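2-hydroxyisobutanoyl-CoA mutase large subunit (Aquincola tertiaricarbonis, PDB 4R3U) forms, with its cobalamin-binding small subunit, the mutase that interconverts 2-hydroxyisobutyryl-CoA and (S)-3-hydroxybutyryl-CoA, and provides the substrate-binding site. Local coordinates at residues L201-G206 with N243-Y247; M524-L528 with L542-L546; N180-W184 with Q219-Y224. All blocks are in the same frame, centred on the assembly; numbering follows the deposited sequence.

Contact 1. Residues L201-G206 with N243-Y247. With 3KK (S-{(3R,5R,9R)-1-[(2R,3S,4R,5R)-5-(6-amino-9H-purin-9-yl)-4-hydroxy-3-(phosphonooxy)tetrahydrofuran-2-yl]-3,5,9-trihydroxy-8,8-dimethyl-3,5-dioxido-10,14-dioxo-2,4,6-trioxa-11,15-diaza-3lambda~5~,5lambda~5~-diphosphaheptadecan-17-yl} 2-hydroxy-2-methylpropanethioate), chain F.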
# COMPACT_ATOMS: atom_id res chain seq x y z
N LEU A 201 33.12 -13.51 19.01
CA LEU A 201 33.14 -12.66 17.82
C LEU A 201 32.43 -13.30 16.64
O LEU A 201 31.72 -12.61 15.91
CB LEU A 201 34.56 -12.24 17.43
CG LEU A 201 35.37 -11.42 18.43
CD1 LEU A 201 36.69 -11.06 17.85
CD2 LEU A 201 34.66 -10.13 18.85
N ASN A 202 32.58 -14.63 16.50
CA ASN A 202 31.97 -15.43 15.44
C ASN A 202 30.44 -15.55 15.56
O ASN A 202 29.80 -16.07 14.65
CB ASN A 202 32.67 -16.78 15.30
CG ASN A 202 34.11 -16.63 14.87
OD1 ASN A 202 34.44 -15.98 13.86
ND2 ASN A 202 35.02 -17.18 15.66
N LYS A 203 29.86 -15.02 16.66
CA LYS A 203 28.42 -14.99 16.93
C LYS A 203 27.83 -13.58 16.68
O LYS A 203 26.62 -13.40 16.77
CB LYS A 203 28.12 -15.40 18.39
CG LYS A 203 28.28 -16.87 18.72
CD LYS A 203 27.79 -17.12 20.15
CE LYS A 203 28.45 -18.29 20.86
NZ LYS A 203 28.51 -18.05 22.33
N LEU A 204 28.70 -12.59 16.37
CA LEU A 204 28.24 -11.23 16.13
C LEU A 204 27.71 -11.04 14.73
O LEU A 204 28.46 -11.12 13.75
CB LEU A 204 29.33 -10.18 16.46
CG LEU A 204 29.97 -10.22 17.84
CD1 LEU A 204 30.98 -9.10 17.98
CD2 LEU A 204 28.93 -10.19 18.97
N SER A 205 26.40 -10.81 14.62
CA SER A 205 25.74 -10.56 13.35
C SER A 205 25.63 -9.04 13.21
O SER A 205 25.29 -8.35 14.17
CB SER A 205 24.36 -11.21 13.30
OG SER A 205 23.86 -11.25 11.97
N GLY A 206 26.03 -8.55 12.05
CA GLY A 206 26.01 -7.13 11.76
C GLY A 206 26.55 -6.80 10.39
O GLY A 206 26.90 -7.69 9.61
N ASN A 243 38.00 -13.52 10.82
CA ASN A 243 37.71 -13.29 12.25
C ASN A 243 36.24 -13.16 12.65
O ASN A 243 35.94 -13.32 13.84
CB ASN A 243 38.50 -12.08 12.75
CG ASN A 243 39.99 -12.27 12.71
OD1 ASN A 243 40.60 -12.80 13.66
ND2 ASN A 243 40.60 -11.84 11.61
N LEU A 244 35.34 -12.83 11.71
CA LEU A 244 33.93 -12.61 12.02
C LEU A 244 32.96 -13.40 11.11
O LEU A 244 32.35 -12.84 10.19
CB LEU A 244 33.60 -11.09 11.98
CG LEU A 244 34.49 -10.12 12.74
CD1 LEU A 244 34.32 -8.73 12.20
CD2 LEU A 244 34.19 -10.15 14.22
N LYS A 245 32.81 -14.69 11.42
CA LYS A 245 31.98 -15.66 10.71
C LYS A 245 30.55 -15.23 10.36
O LYS A 245 30.09 -15.54 9.25
CB LYS A 245 31.99 -17.03 11.41
CG LYS A 245 33.31 -17.80 11.23
CD LYS A 245 33.15 -19.30 11.54
CE LYS A 245 33.48 -19.68 12.97
NZ LYS A 245 33.86 -21.11 13.11
N ARG A 246 29.84 -14.55 11.29
CA ARG A 246 28.45 -14.14 11.07
C ARG A 246 28.28 -12.67 10.64
O ARG A 246 27.15 -12.20 10.46
CB ARG A 246 27.60 -14.47 12.30
CG ARG A 246 27.21 -15.92 12.36
CD ARG A 246 26.23 -16.19 13.46
NE ARG A 246 24.88 -15.81 13.08
CZ ARG A 246 24.06 -15.08 13.82
NH1 ARG A 246 24.46 -14.65 15.02
NH2 ARG A 246 22.86 -14.75 13.38
N TYR A 247 29.41 -11.95 10.46
CA TYR A 247 29.43 -10.53 10.07
C TYR A 247 29.46 -10.29 8.55
O TYR A 247 30.16 -11.01 7.81
CB TYR A 247 30.59 -9.79 10.76
CG TYR A 247 30.33 -8.32 10.95
CD1 TYR A 247 29.66 -7.85 12.07
CD2 TYR A 247 30.75 -7.39 10.00
CE1 TYR A 247 29.42 -6.49 12.25
CE2 TYR A 247 30.51 -6.03 10.16
CZ TYR A 247 29.84 -5.58 11.29
OH TYR A 247 29.60 -4.24 11.46
C4 3KK F . 22.24 7.09 4.18
C3 3KK F . 21.09 6.09 4.27
C2 3KK F . 20.09 6.33 3.14
O3 3KK F . 20.44 6.31 5.52
C1 3KK F . 21.57 4.64 4.22
O1 3KK F . 22.45 4.26 3.45
S1P 3KK F . 20.72 3.59 5.36
C2P 3KK F . 21.51 1.98 5.10
C3P 3KK F . 21.11 1.02 6.20
N4P 3KK F . 21.69 -0.28 5.90
C5P 3KK F . 21.18 -1.42 6.37
O5P 3KK F . 20.19 -1.49 7.11
C6P 3KK F . 21.95 -2.66 5.91
C7P 3KK F . 21.44 -3.93 6.56
N8P 3KK F . 22.14 -5.10 6.01
C9P 3KK F . 22.00 -6.32 6.57
O9P 3KK F . 21.32 -6.52 7.57
CAP 3KK F . 22.86 -7.45 5.94
OAP 3KK F . 24.16 -6.99 5.51
CBP 3KK F . 22.14 -8.38 4.90
CDP 3KK F . 23.03 -9.58 4.56
CEP 3KK F . 21.83 -7.64 3.60
CCP 3KK F . 20.83 -8.96 5.48
O6A 3KK F . 21.13 -9.57 6.75
P2A 3KK F . 20.05 -9.93 7.86
O4A 3KK F . 19.10 -8.82 8.00
O5A 3KK F . 20.79 -10.39 9.06
O3A 3KK F . 19.27 -11.15 7.13
P1A 3KK F . 19.87 -12.64 6.78
O1A 3KK F . 21.35 -12.69 6.79
O2A 3KK F . 19.17 -13.11 5.57
O5B 3KK F . 19.23 -13.42 8.06
C5B 3KK F . 19.92 -13.59 9.32
C4B 3KK F . 20.14 -15.08 9.60
O4B 3KK F . 18.92 -15.86 9.38
C3B 3KK F . 21.20 -15.67 8.68
O3B 3KK F . 21.97 -16.63 9.45
P3B 3KK F . 23.51 -16.41 9.87
O8A 3KK F . 24.19 -16.27 8.56
O7A 3KK F . 23.45 -15.19 10.71
O9A 3KK F . 23.81 -17.66 10.61
C2B 3KK F . 20.40 -16.36 7.60
O2B 3KK F . 21.12 -17.43 6.99
C1B 3KK F . 19.19 -16.86 8.37
N9A 3KK F . 17.98 -17.00 7.51
C8A 3KK F . 17.30 -16.05 6.86
N7A 3KK F . 16.29 -16.63 6.21
C5A 3KK F . 16.33 -17.95 6.47
C4A 3KK F . 17.38 -18.17 7.29
N3A 3KK F . 17.68 -19.42 7.73
C2A 3KK F . 16.88 -20.52 7.36
N1A 3KK F . 15.78 -20.24 6.50
C6A 3KK F . 15.55 -18.98 6.07
N6A 3KK F . 14.53 -18.70 5.26
O HOH W 1 30.66 -12.77 13.25

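Contact 2. Residues M524-L528 with L542-L546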
# COMPACT_ATOMS: atom_id res chain seq x y z
N MET A 524 51.25 3.87 18.80
CA MET A 524 50.39 2.98 18.04
C MET A 524 49.94 3.65 16.73
O MET A 524 49.73 2.94 15.75
CB MET A 524 49.17 2.60 18.88
CG MET A 524 49.38 1.44 19.82
SD MET A 524 47.84 1.04 20.71
CE MET A 524 48.31 -0.48 21.48
N LEU A 525 49.81 5.00 16.71
CA LEU A 525 49.47 5.74 15.50
C LEU A 525 50.65 5.70 14.52
O LEU A 525 50.45 5.55 13.31
CB LEU A 525 49.08 7.21 15.83
CG LEU A 525 47.69 7.43 16.44
CD1 LEU A 525 47.52 8.85 16.89
CD2 LEU A 525 46.56 7.02 15.48
N ASP A 526 51.89 5.77 15.05
CA ASP A 526 53.10 5.68 14.25
C ASP A 526 53.24 4.26 13.68
O ASP A 526 53.77 4.09 12.58
CB ASP A 526 54.35 6.03 15.08
CG ASP A 526 54.51 7.47 15.52
OD1 ASP A 526 53.80 8.35 14.98
OD2 ASP A 526 55.40 7.74 16.37
N GLN A 527 52.75 3.25 14.43
CA GLN A 527 52.76 1.86 13.97
C GLN A 527 51.72 1.73 12.85
O GLN A 527 51.98 1.04 11.87
CB GLN A 527 52.41 0.89 15.10
CG GLN A 527 53.49 0.63 16.13
CD GLN A 527 52.88 0.05 17.39
OE1 GLN A 527 52.97 0.63 18.47
NE2 GLN A 527 52.22 -1.10 17.27
N LEU A 528 50.57 2.40 12.97
CA LEU A 528 49.52 2.38 11.95
C LEU A 528 49.98 2.90 10.57
O LEU A 528 49.65 2.28 9.56
CB LEU A 528 48.24 3.09 12.44
CG LEU A 528 46.99 2.80 11.64
CD1 LEU A 528 46.43 1.39 11.97
CD2 LEU A 528 45.97 3.88 11.87
N LEU A 542 45.47 -3.41 14.39
CA LEU A 542 46.00 -2.24 15.08
C LEU A 542 44.97 -1.16 15.36
O LEU A 542 45.11 -0.49 16.38
CB LEU A 542 47.24 -1.68 14.36
CG LEU A 542 48.17 -0.74 15.11
CD1 LEU A 542 48.53 -1.28 16.48
CD2 LEU A 542 49.39 -0.53 14.33
N THR A 543 43.96 -0.99 14.48
CA THR A 543 42.86 -0.04 14.67
C THR A 543 42.02 -0.52 15.89
O THR A 543 41.56 0.32 16.67
CB THR A 543 42.02 0.16 13.41
OG1 THR A 543 42.86 0.34 12.27
CG2 THR A 543 41.06 1.34 13.51
N ILE A 544 41.87 -1.86 16.07
CA ILE A 544 41.18 -2.46 17.23
C ILE A 544 41.96 -2.07 18.52
O ILE A 544 41.33 -1.61 19.48
CB ILE A 544 40.90 -4.00 17.11
CG1 ILE A 544 40.02 -4.33 15.88
CG2 ILE A 544 40.21 -4.55 18.37
CD1 ILE A 544 40.13 -5.77 15.37
N GLU A 545 43.30 -2.18 18.51
CA GLU A 545 44.13 -1.79 19.67
C GLU A 545 44.07 -0.30 19.97
O GLU A 545 43.96 0.10 21.14
CB GLU A 545 45.56 -2.29 19.51
CG GLU A 545 45.72 -3.78 19.78
CD GLU A 545 45.10 -4.28 21.07
OE1 GLU A 545 45.49 -3.77 22.15
OE2 GLU A 545 44.16 -5.12 21.01
N LEU A 546 44.04 0.51 18.91
CA LEU A 546 43.95 1.96 19.00
C LEU A 546 42.67 2.45 19.68
O LEU A 546 42.76 3.16 20.69
CB LEU A 546 44.09 2.59 17.60
CG LEU A 546 45.52 2.85 17.11
CD1 LEU A 546 45.55 3.01 15.60
CD2 LEU A 546 46.14 4.05 17.82

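Contact 3. Residues N180-W184 with Q219-Y224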
# COMPACT_ATOMS: atom_id res chain seq x y z
N ASN A 180 30.85 4.71 6.11
CA ASN A 180 31.57 4.50 4.86
C ASN A 180 33.10 4.72 4.86
O ASN A 180 33.80 3.76 5.15
CB ASN A 180 30.81 5.13 3.68
CG ASN A 180 29.44 4.53 3.50
OD1 ASN A 180 29.29 3.44 2.98
ND2 ASN A 180 28.40 5.22 3.97
N PRO A 181 33.68 5.92 4.56
CA PRO A 181 35.15 6.03 4.57
C PRO A 181 35.82 5.71 5.92
O PRO A 181 36.99 5.32 5.96
CB PRO A 181 35.42 7.46 4.10
CG PRO A 181 34.16 8.19 4.33
CD PRO A 181 33.06 7.21 4.16
N SER A 182 35.08 5.88 7.02
CA SER A 182 35.57 5.61 8.38
C SER A 182 34.93 4.33 8.95
O SER A 182 34.93 4.12 10.18
CB SER A 182 35.32 6.81 9.29
OG SER A 182 33.95 7.14 9.30
N ALA A 183 34.42 3.45 8.05
CA ALA A 183 33.81 2.17 8.41
C ALA A 183 34.73 1.26 9.20
O ALA A 183 34.26 0.57 10.12
CB ALA A 183 33.32 1.45 7.16
N TRP A 184 36.05 1.23 8.84
CA TRP A 184 37.01 0.35 9.50
C TRP A 184 37.19 0.67 10.98
O TRP A 184 37.32 -0.25 11.79
CB TRP A 184 38.32 0.24 8.71
CG TRP A 184 39.48 1.10 9.16
CD1 TRP A 184 40.55 0.69 9.90
CD2 TRP A 184 39.71 2.47 8.82
NE1 TRP A 184 41.45 1.73 10.05
CE2 TRP A 184 40.96 2.84 9.40
CE3 TRP A 184 38.99 3.44 8.11
CZ2 TRP A 184 41.50 4.13 9.26
CZ3 TRP A 184 39.51 4.73 8.00
CH2 TRP A 184 40.75 5.06 8.55
N GLN A 219 27.21 8.83 -3.07
CA GLN A 219 26.94 9.36 -1.74
C GLN A 219 27.83 10.52 -1.23
O GLN A 219 27.40 11.31 -0.38
CB GLN A 219 26.66 8.26 -0.71
CG GLN A 219 26.28 8.82 0.66
CD GLN A 219 25.59 7.85 1.54
OE1 GLN A 219 24.49 8.12 1.99
NE2 GLN A 219 26.23 6.71 1.82
N LYS A 220 29.02 10.64 -1.84
CA LYS A 220 29.99 11.73 -1.62
C LYS A 220 30.65 11.81 -0.21
O LYS A 220 31.07 12.90 0.23
CB LYS A 220 29.41 13.06 -2.13
CG LYS A 220 28.75 12.98 -3.50
CD LYS A 220 29.71 12.63 -4.64
CE LYS A 220 29.02 12.55 -5.96
NZ LYS A 220 29.30 13.73 -6.79
N GLU A 221 30.80 10.65 0.45
CA GLU A 221 31.48 10.56 1.74
C GLU A 221 32.83 9.91 1.47
O GLU A 221 32.90 8.73 1.20
CB GLU A 221 30.68 9.74 2.77
CG GLU A 221 29.26 10.23 2.97
CD GLU A 221 28.37 9.31 3.77
OE1 GLU A 221 28.85 8.25 4.22
OE2 GLU A 221 27.17 9.64 3.92
N TYR A 222 33.89 10.70 1.47
CA TYR A 222 35.24 10.20 1.22
C TYR A 222 36.27 11.00 2.01
O TYR A 222 36.02 12.15 2.37
CB TYR A 222 35.58 10.18 -0.28
CG TYR A 222 35.01 11.31 -1.10
CD1 TYR A 222 35.38 12.63 -0.86
CD2 TYR A 222 34.12 11.07 -2.14
CE1 TYR A 222 34.87 13.68 -1.62
CE2 TYR A 222 33.60 12.11 -2.91
CZ TYR A 222 33.99 13.41 -2.65
OH TYR A 222 33.49 14.45 -3.40
N ILE A 223 37.41 10.37 2.29
CA ILE A 223 38.49 10.98 3.04
C ILE A 223 39.75 10.97 2.17
O ILE A 223 40.29 12.02 1.86
CB ILE A 223 38.72 10.29 4.44
CG1 ILE A 223 37.41 10.24 5.28
CG2 ILE A 223 39.83 11.01 5.21
CD1 ILE A 223 37.40 9.30 6.50
N TYR A 224 40.19 9.79 1.76
CA TYR A 224 41.42 9.55 1.01
C TYR A 224 41.16 9.31 -0.46
O TYR A 224 40.01 9.01 -0.83
CB TYR A 224 42.12 8.29 1.60
CG TYR A 224 42.21 8.34 3.11
CD1 TYR A 224 43.04 9.26 3.75
CD2 TYR A 224 41.41 7.51 3.90
CE1 TYR A 224 43.11 9.33 5.14
CE2 TYR A 224 41.47 7.57 5.30
CZ TYR A 224 42.33 8.48 5.91
OH TYR A 224 42.40 8.56 7.28

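Contact 1. Residues L201-G206 with N243-Y247
Arg246 reaches past Ser205 to the ribose phosphate of the bound acyl-CoA, 3KK. Its NE and NH2 both point at one phosphate oxygen, O7A, each from 2.8 Å, and NE shares its proton with O9A. The phosphate thus sits at the edge of the guanidinium, near its plane, while Ser205 CB covers one face, 3.5 Å off the plane and nearer its margin than its middle. NH1, on the other side of the group, makes a weak bond to Lys203 O (3.0 Å, bent to 121°). A bend at chi3 (80°) turns the arginine's end toward the phosphate after CG has passed Asn202 O. Arg295 binds the same ligand nearby. In this TIM barrel the two loops lead into the adjacent parallel strands 206-208 and 247-248, so the arginine stands at the strands' N-terminal ends, where the CoA tail lies in this mutase family. Behind it, Lys245 N gives a nearly straight bond (3.2 Å, 174°) to an in-plane lone pair of Asn202 OD1, and the lysine's CE packs on the Asn202 amide. A water accepts from Arg246 N and donates to the O atoms of Leu201 and Leu204. The Tyr247 ring lies with one face on the Gly206 peptide, Gly206 O being 3.6 Å above its centre. Farther out, Leu201 CB meets Leu244 CD2 at 3.8 Å, with Val191 and Leu187 of helix 183-196 behind them.

Contact 2. Residues M524-L528 with L542-L546
The side-chain amide of Gln527, the flat group that reaches across this otherwise largely apolar contact, brings its NE2 to 3.8 Å from Leu542 CD1, a van der Waals approach. The carboxylate of Glu545 takes no part; its stem does, CB receiving the CE methyl of Met524 at 3.8 Å. Met524 gets there by running extended beyond CG, its SD passing the Glu545 carbonyl. Leu542 carries the middle of the contact. Its CG is anti to the backbone N (chi1 -162°), which carries the branch toward the facing backbone, where CD2 lies 3.4 Å from both Gln527 CB and Leu528 N and close to Met524 O. The two segments belong to helices 518-532 and 540-549, consecutive in the chain and joined as an antiparallel helical hairpin; locally their axes run at 161° and approach to 10.1 Å. One turn along from Leu542, Leu546 divides its methyls: CD2 touches Met524 CB at 3.5 Å and also Leu525 CD2, whereas CD1 meets Leu528 CD2 at 3.9 Å. With an alanine in place of Leu542, the loss of both methyls would probably open a gap between Met524 O, Gln527 CB and Leu528 N. Leu528 and Leu542 lie alongside, pointing opposite ways, CD1 of the first beside CB of the second; the same CD1 ends 3.7 Å from Thr543 OG1, a hydroxyl already bonded to Leu539 O. Leu525 and Leu528 also lean on helix 553-564, while Thr543 and Ile544 rest on helix 183-196.

Contact 3. Residues N180-W184 with Q219-Y224
Gln219 brings its NE2 to 3.4 Å from Asn180 ND2, but both are donors, and the two amide nitrogens turn to acceptors: Gln219 NE2 to Glu215, Asn180 ND2 to Glu221 and Gln209. Gln219 extends beyond CG from the end of helix 213-219 and touches both cobalamin and the acyl-CoA. Glu221, also in the cobalamin pocket, accepts from Asn180 ND2 on the syn side of OE1 (3.1 Å, 150°), with the donor 34° out of the carboxylate plane. Lys214 bonds the asparagine's OD1. Pro181 lies over the Glu221 backbone, CD at 3.3 Å from Glu221 O and also against Glu221 CB. Tyr222 turns its side chain away and packs on Leu52 of the small subunit. Ile223 points back: with CG1 anti to its carbonyl carbon (chi1 -54°), CG1 and CD1 lie against Pro181 CB, CD1 at 3.6 Å. Tyr224 meets Trp184 edge against edge, its CE2 4.2 Å from Trp184 CH2, while its hydroxyl bonds Val557 O. The proline that Glu221 and Ile223 touch lies inside a type I turn, Asn180 to Ala183, leading from barrel strand 175-178 into helix 183-196. The contact thus joins two loops at the C-terminal, cobalamin-facing end of the barrel strands, and its Trp184-Tyr224 pair is packed among helices 226-243 and 553-564.

How the contacts relate
Contact 3 is wholly buried, contact 2 largely so though far from the chain centre, and contact 1 is partly open. Contacts 1 and 3 alternate along the chain and serve the two ends of the barrel strands: one holds a phosphate through an arginine, braced by backbone and water bonds behind it, the other sets Gln219 and Glu221 beside cobalamin. Contact 2, with no ligand, is largely apolar helix packing outside the barrel. Helix 183-196 connects all three: it begins in contact 3, backs Leu201 and Leu244 of contact 1, and is the surface on which Thr543 and Ile544 of contact 2 rest. Contacts 2 and 3 touch directly, Thr543 OG1 lying 3.0 Å from Trp184 NE1.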